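Long-range contacts in DNA replication and repair protein RecF (Caldanaerobacter subterraneus subsp. tengcongensis, PDB 5Z69), which probably binds ATP and single-stranded DNA, acting as a recombination mediator in the RecFOR pathway of DNA repair: residues K316-D322 / G342-T348; T122-S126 / K302-L306. All coordinates share one frame; numbering follows the deposited sequence.

Contact 1 (K316-D322 / G342-T348); sequences KPVLLLD and GFQSFIT. With AGS (phosphothiophosphoric acid-adenylate ester), chain C.
The hydroxyl of T348 is gripped twice: OG1 donates to D322 OD1 at 3.0 Å, on the lone pair turned away from the other carboxylate oxygen, and it also bonds to the amide of D323. Threonine suits this place because one small group can bridge side chain and backbone just past the end of strand 318-321, while its neighbour runs on. Thiophosphate sulfur S1G of the bound nucleotide analogue lies 3.1 Å from D322 OD1, beside the same pair. Behind them 318-321 and 345-348 run parallel, laced by a ladder whose shortest rung joins L321 N to F346 O at 2.7 Å. One water links P317 O to Q344 N where the ladder starts, and another joins L321 O to T348 O.

F343 fills the opposite end. L319 CD2 sits over one face of its ring, 3.6 Å from the centroid. Over the other face K316 bends at chi3 and chi4 (-70° and -68°), curling NZ to within 4.0 Å of the centroid in a cation-pi contact, while the same ammonium forms a salt bridge with E310. P317 O meets the ring's edge at CD1, 3.3 Å away. Were F343 replaced by alanine, L319 CD2 would probably face a gap and the ammonium of K316 would lose its aromatic partner. On the sheet face shared by L320 and F346, L320 CD2 packs 3.6 Å from F346 CD2.

Four hydrophobic residues running into D322 fit a Walker B strand; strand 345-349, lying between it and P-loop strand 32-36, gives the order expected of ASCE-type ATPases, including the ABC family.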
loop_
_atom_site.group_PDB
_atom_site.type_symbol
_atom_site.label_atom_id
_atom_site.label_comp_id
_atom_site.label_asym_id
_atom_site.label_seq_id
_atom_site.Cartn_x
_atom_site.Cartn_y
_atom_site.Cartn_z
ATOM N N LYS A 316 -8.717 -33.198 8.644
ATOM C CA LYS A 316 -9.992 -32.527 8.400
ATOM C C LYS A 316 -10.514 -31.902 9.697
ATOM O O LYS A 316 -10.765 -32.618 10.693
ATOM C CB LYS A 316 -11.023 -33.501 7.826
ATOM C CG LYS A 316 -12.379 -32.870 7.527
ATOM C CD LYS A 316 -13.360 -33.869 6.885
ATOM C CE LYS A 316 -12.970 -34.240 5.476
ATOM N NZ LYS A 316 -13.127 -33.066 4.559
ATOM N N PRO A 317 -10.678 -30.574 9.696
ATOM C CA PRO A 317 -11.029 -29.839 10.917
ATOM C C PRO A 317 -12.493 -29.908 11.266
ATOM O O PRO A 317 -13.317 -30.330 10.448
ATOM C CB PRO A 317 -10.658 -28.398 10.573
ATOM C CG PRO A 317 -10.864 -28.325 9.102
ATOM C CD PRO A 317 -10.391 -29.653 8.575
ATOM N N VAL A 318 -12.804 -29.489 12.486
ATOM C CA VAL A 318 -14.175 -29.307 12.908
ATOM C C VAL A 318 -14.638 -27.926 12.451
ATOM O O VAL A 318 -13.870 -26.976 12.489
ATOM C CB VAL A 318 -14.312 -29.454 14.443
ATOM C CG1 VAL A 318 -15.680 -28.984 14.873
ATOM C CG2 VAL A 318 -14.048 -30.942 14.864
ATOM N N LEU A 319 -15.892 -27.807 12.038
ATOM C CA LEU A 319 -16.393 -26.537 11.535
ATOM C C LEU A 319 -17.296 -25.864 12.579
ATOM O O LEU A 319 -18.207 -26.496 13.124
ATOM C CB LEU A 319 -17.129 -26.762 10.191
ATOM C CG LEU A 319 -16.282 -26.764 8.911
ATOM C CD1 LEU A 319 -14.901 -27.336 9.093
ATOM C CD2 LEU A 319 -16.998 -27.458 7.759
ATOM N N LEU A 320 -17.034 -24.590 12.868
ATOM C CA LEU A 320 -17.871 -23.799 13.762
ATOM C C LEU A 320 -18.598 -22.656 13.015
ATOM O O LEU A 320 -17.949 -21.765 12.430
ATOM C CB LEU A 320 -17.011 -23.241 14.908
ATOM C CG LEU A 320 -16.168 -24.312 15.635
ATOM C CD1 LEU A 320 -15.299 -23.616 16.645
ATOM C CD2 LEU A 320 -17.055 -25.335 16.266
ATOM N N LEU A 321 -19.928 -22.698 13.026
ATOM C CA LEU A 321 -20.719 -21.732 12.261
ATOM C C LEU A 321 -21.550 -20.890 13.211
ATOM O O LEU A 321 -22.578 -21.341 13.724
ATOM C CB LEU A 321 -21.617 -22.448 11.249
ATOM C CG LEU A 321 -20.950 -22.844 9.927
ATOM C CD1 LEU A 321 -19.869 -23.884 10.174
ATOM C CD2 LEU A 321 -21.964 -23.379 8.919
ATOM N N ASP A 322 -21.082 -19.678 13.479
ATOM C CA ASP A 322 -21.741 -18.850 14.481
ATOM C C ASP A 322 -22.648 -17.835 13.836
ATOM O O ASP A 322 -22.171 -16.884 13.249
ATOM C CB ASP A 322 -20.719 -18.131 15.356
ATOM C CG ASP A 322 -21.350 -17.506 16.592
ATOM O OD1 ASP A 322 -22.457 -17.930 16.983
ATOM O OD2 ASP A 322 -20.735 -16.603 17.185
ATOM N N GLY A 342 -18.856 -34.194 5.050
ATOM C CA GLY A 342 -17.985 -35.089 5.802
ATOM C C GLY A 342 -17.341 -34.486 7.055
ATOM O O GLY A 342 -16.402 -35.061 7.606
ATOM N N PHE A 343 -17.826 -33.331 7.501
ATOM C CA PHE A 343 -17.286 -32.668 8.709
ATOM C C PHE A 343 -18.158 -32.869 9.946
ATOM O O PHE A 343 -19.376 -32.993 9.842
ATOM C CB PHE A 343 -17.146 -31.143 8.501
ATOM C CG PHE A 343 -16.242 -30.747 7.376
ATOM C CD1 PHE A 343 -14.925 -30.377 7.622
ATOM C CD2 PHE A 343 -16.726 -30.694 6.065
ATOM C CE1 PHE A 343 -14.099 -29.996 6.596
ATOM C CE2 PHE A 343 -15.911 -30.312 5.030
ATOM C CZ PHE A 343 -14.590 -29.961 5.280
ATOM N N GLN A 344 -17.555 -32.851 11.131
ATOM C CA GLN A 344 -18.356 -32.512 12.299
ATOM C C GLN A 344 -18.518 -30.986 12.275
ATOM O O GLN A 344 -17.544 -30.268 12.067
ATOM C CB GLN A 344 -17.708 -32.966 13.612
ATOM C CG GLN A 344 -18.577 -32.674 14.830
ATOM C CD GLN A 344 -17.867 -32.957 16.150
ATOM O OE1 GLN A 344 -16.699 -32.604 16.327
ATOM N NE2 GLN A 344 -18.577 -33.580 17.081
ATOM N N SER A 345 -19.742 -30.490 12.445
ATOM C CA SER A 345 -19.953 -29.044 12.495
ATOM C C SER A 345 -20.796 -28.651 13.693
ATOM O O SER A 345 -21.559 -29.449 14.220
ATOM C CB SER A 345 -20.621 -28.527 11.194
ATOM O OG SER A 345 -21.847 -29.207 10.959
ATOM N N PHE A 346 -20.622 -27.407 14.125
ATOM C CA PHE A 346 -21.399 -26.839 15.204
ATOM C C PHE A 346 -22.054 -25.606 14.640
ATOM O O PHE A 346 -21.373 -24.671 14.231
ATOM C CB PHE A 346 -20.509 -26.525 16.425
ATOM C CG PHE A 346 -19.984 -27.765 17.109
ATOM C CD1 PHE A 346 -20.646 -28.299 18.208
ATOM C CD2 PHE A 346 -18.844 -28.409 16.630
ATOM C CE1 PHE A 346 -20.176 -29.467 18.821
ATOM C CE2 PHE A 346 -18.373 -29.587 17.226
ATOM C CZ PHE A 346 -19.043 -30.118 18.323
ATOM N N ILE A 347 -23.380 -25.626 14.581
ATOM C CA ILE A 347 -24.125 -24.533 13.968
ATOM C C ILE A 347 -25.072 -23.875 14.969
ATOM O O ILE A 347 -25.908 -24.542 15.589
ATOM C CB ILE A 347 -24.934 -25.020 12.738
ATOM C CG1 ILE A 347 -23.999 -25.603 11.675
ATOM C CG2 ILE A 347 -25.715 -23.861 12.126
ATOM C CD1 ILE A 347 -24.736 -26.181 10.460
ATOM N N THR A 348 -24.945 -22.561 15.128
ATOM C CA THR A 348 -25.841 -21.849 16.021
ATOM C C THR A 348 -27.001 -21.261 15.244
ATOM O O THR A 348 -26.847 -20.799 14.105
ATOM C CB THR A 348 -25.124 -20.722 16.809
ATOM O OG1 THR A 348 -24.564 -19.777 15.900
ATOM C CG2 THR A 348 -24.016 -21.298 17.681
HETATM P PG AGS C . -24.899 -15.427 19.442
HETATM S S1G AGS C . -25.138 -16.934 18.221
HETATM O O2G AGS C . -26.103 -14.438 19.282
HETATM O O3G AGS C . -23.599 -14.689 18.993
HETATM P PB AGS C . -25.871 -15.675 22.086
HETATM O O1B AGS C . -26.491 -16.940 22.580
HETATM O O2B AGS C . -26.925 -14.717 21.505
HETATM O O3B AGS C . -24.769 -15.938 20.937
HETATM P PA AGS C . -23.884 -15.312 24.046
HETATM O O1A AGS C . -23.619 -16.803 23.801
HETATM O O2A AGS C . -22.848 -14.325 23.606
HETATM O O3A AGS C . -25.258 -14.907 23.338
HETATM O "O5'" AGS C . -24.216 -15.076 25.544
HETATM C "C5'" AGS C . -23.627 -13.997 26.213
HETATM C "C4'" AGS C . -24.471 -13.814 27.436
HETATM O "O4'" AGS C . -23.713 -14.224 28.596
HETATM C "C3'" AGS C . -24.892 -12.370 27.685
HETATM O "O3'" AGS C . -26.188 -12.321 28.271
HETATM C "C2'" AGS C . -23.769 -11.848 28.585
HETATM O "O2'" AGS C . -24.205 -10.805 29.451
HETATM C "C1'" AGS C . -23.404 -13.098 29.395
HETATM N N9 AGS C . -22.003 -13.164 29.775
HETATM C C8 AGS C . -20.912 -12.771 29.037
HETATM N N7 AGS C . -19.768 -12.923 29.654
HETATM C C5 AGS C . -20.120 -13.458 30.881
HETATM C C6 AGS C . -19.367 -13.848 32.005
HETATM N N6 AGS C . -18.034 -13.770 32.061
HETATM N N1 AGS C . -20.033 -14.322 33.081
HETATM C C2 AGS C . -21.366 -14.407 33.025
HETATM N N3 AGS C . -22.185 -14.070 32.025
HETATM C C4 AGS C . -21.493 -13.604 30.977
HETATM O O HOH W 1 -14.600 -32.756 11.140
HETATM O O HOH W 2 -24.928 -20.456 11.980
#

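Contact 2 (T122-S126 / K302-L306); sequences TVIFS and KLSEL
F125 and K302 run alongside each other but head opposite ways, the phenylalanine reaching from the strand toward the helix while the lysine reaches back. Ring atom CE2 comes within 3.5 Å of K302 CB, against the aliphatic root of the chain. L306 CD2, by contrast, lies near the ring plane at its edge, 4.4 Å from CZ. Beyond CB the lysine bends at chi2 and chi3 (-66° and -63°), which curls NZ round to E305 OE1, one helical turn on, in a salt bridge of 2.8 Å. A weak hydrogen bond of 3.0 Å also joins NZ to I124 O.

Strand 122-125 is outermost, within this chain, in the mixed sheet of the P-loop ATPase fold, and segment 302-306 of helix 291-313 lies antiparallel alongside it (174°). The amides of V123 and F125 are turned to strand 318-321, so the N and O of I124 face the other way, and the helix meets O directly and N through a water. That water accepts from I124 N and donates to E305 OE2 at 2.7 Å, while E305 OE1 has a second partner in the hydroxyl of Y143. Glutamate and lysine can thus be buried here without stranding either charge.

V123 and E305 approach from opposite directions, CG1 lying 3.7 Å from OE2, though the valine is modelled in two conformers and its side-chain distances are tentative. It crosses L306 at about a right angle, CG2 toward L306 CD1; here two branched aliphatic chains meet, apolar against apolar. The side chain of I124 points away from the helix and touches F59.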
loop_
_atom_site.group_PDB
_atom_site.type_symbol
_atom_site.label_atom_id
_atom_site.label_comp_id
_atom_site.label_asym_id
_atom_site.label_seq_id
_atom_site.Cartn_x
_atom_site.Cartn_y
_atom_site.Cartn_z
ATOM N N THR A 122 -9.984 -26.332 14.178
ATOM C CA THR A 122 -11.302 -25.821 13.856
ATOM C C THR A 122 -11.166 -24.701 12.823
ATOM O O THR A 122 -10.106 -24.106 12.685
ATOM C CB THR A 122 -12.026 -25.228 15.098
ATOM O OG1 THR A 122 -11.121 -24.348 15.766
ATOM C CG2 THR A 122 -12.498 -26.325 16.079
ATOM N N VAL A 123 -12.239 -24.435 12.092
ATOM C CA VAL A 123 -12.377 -23.183 11.350
ATOM C C VAL A 123 -13.704 -22.589 11.774
ATOM O O VAL A 123 -14.714 -23.290 11.784
ATOM C CB VAL A 123 -12.356 -23.393 9.827
ATOM C CG1 VAL A 123 -12.534 -22.046 9.085
ATOM C CG2 VAL A 123 -11.067 -24.080 9.425
ATOM N N ILE A 124 -13.702 -21.317 12.149
ATOM C CA ILE A 124 -14.923 -20.703 12.639
ATOM C C ILE A 124 -15.374 -19.639 11.653
ATOM O O ILE A 124 -14.586 -18.797 11.243
ATOM C CB ILE A 124 -14.737 -20.092 14.057
ATOM C CG1 ILE A 124 -15.993 -19.337 14.484
ATOM C CG2 ILE A 124 -13.487 -19.198 14.130
ATOM C CD1 ILE A 124 -16.181 -19.310 15.996
ATOM N N PHE A 125 -16.642 -19.723 11.265
ATOM C CA PHE A 125 -17.259 -18.791 10.332
ATOM C C PHE A 125 -18.198 -17.952 11.159
ATOM O O PHE A 125 -19.023 -18.494 11.874
ATOM C CB PHE A 125 -18.044 -19.511 9.224
ATOM C CG PHE A 125 -17.221 -20.446 8.373
ATOM C CD1 PHE A 125 -16.834 -21.700 8.851
ATOM C CD2 PHE A 125 -16.868 -20.088 7.074
ATOM C CE1 PHE A 125 -16.089 -22.567 8.041
ATOM C CE2 PHE A 125 -16.124 -20.947 6.268
ATOM C CZ PHE A 125 -15.733 -22.182 6.752
ATOM N N SER A 126 -18.074 -16.635 11.048
ATOM C CA SER A 126 -18.801 -15.691 11.891
ATOM C C SER A 126 -19.139 -14.445 11.063
ATOM O O SER A 126 -18.420 -14.135 10.120
ATOM C CB SER A 126 -17.959 -15.324 13.116
ATOM O OG SER A 126 -18.622 -14.392 13.939
ATOM N N LYS A 302 -12.698 -17.371 3.877
ATOM C CA LYS A 302 -12.808 -18.418 4.908
ATOM C C LYS A 302 -12.855 -19.813 4.277
ATOM O O LYS A 302 -12.274 -20.766 4.803
ATOM C CB LYS A 302 -14.040 -18.183 5.786
ATOM C CG LYS A 302 -14.061 -16.827 6.527
ATOM C CD LYS A 302 -12.955 -16.709 7.579
ATOM C CE LYS A 302 -13.170 -17.765 8.679
ATOM N NZ LYS A 302 -12.176 -17.700 9.812
ATOM N N LEU A 303 -13.547 -19.930 3.147
ATOM C CA LEU A 303 -13.548 -21.177 2.392
ATOM C C LEU A 303 -12.119 -21.558 2.018
ATOM O O LEU A 303 -11.754 -22.727 2.055
ATOM C CB LEU A 303 -14.425 -21.060 1.138
ATOM C CG LEU A 303 -15.939 -21.102 1.371
ATOM C CD1 LEU A 303 -16.687 -20.929 0.055
ATOM C CD2 LEU A 303 -16.346 -22.407 2.054
ATOM N N SER A 304 -11.308 -20.556 1.702
ATOM C CA SER A 304 -9.903 -20.766 1.359
ATOM C C SER A 304 -9.048 -21.143 2.566
ATOM O O SER A 304 -8.117 -21.954 2.460
ATOM C CB SER A 304 -9.333 -19.511 0.704
ATOM O OG SER A 304 -9.885 -19.344 -0.581
ATOM N N GLU A 305 -9.357 -20.539 3.706
ATOM C CA GLU A 305 -8.684 -20.872 4.952
ATOM C C GLU A 305 -8.845 -22.352 5.191
ATOM O O GLU A 305 -7.876 -23.085 5.422
ATOM C CB GLU A 305 -9.268 -20.062 6.115
ATOM C CG GLU A 305 -8.602 -20.348 7.463
ATOM C CD GLU A 305 -9.348 -19.727 8.629
ATOM O OE1 GLU A 305 -9.977 -18.659 8.436
ATOM O OE2 GLU A 305 -9.304 -20.315 9.742
ATOM N N LEU A 306 -10.090 -22.796 5.101
ATOM C CA LEU A 306 -10.427 -24.196 5.276
ATOM C C LEU A 306 -9.658 -25.095 4.305
ATOM O O LEU A 306 -9.026 -26.074 4.700
ATOM C CB LEU A 306 -11.932 -24.371 5.098
ATOM C CG LEU A 306 -12.455 -25.806 5.076
ATOM C CD1 LEU A 306 -12.002 -26.567 6.310
ATOM C CD2 LEU A 306 -13.979 -25.795 4.958
HETATM O O HOH W 3 -11.031 -20.081 11.773
#

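How the contacts relate
Both contacts belong to the buried core of one ATPase sheet and meet at strand 318-321: contact 1 contains it and pairs it with 345-348, while strand 122-125 of contact 2 lies on its other side, probably joined through hydrogen bonds such as F125 N to L320 O. Contact 1 is strand on strand, so backbone bonds dominate; it runs from partly exposed K316 and exposed G342 to the nucleotide. Contact 2, buried throughout and farther from the nucleotide, is helix on strand, held by side chains and a buried ion pair. Helix 291-313 joins them, since L306 of contact 2 also packs against P317 and F343 of contact 1.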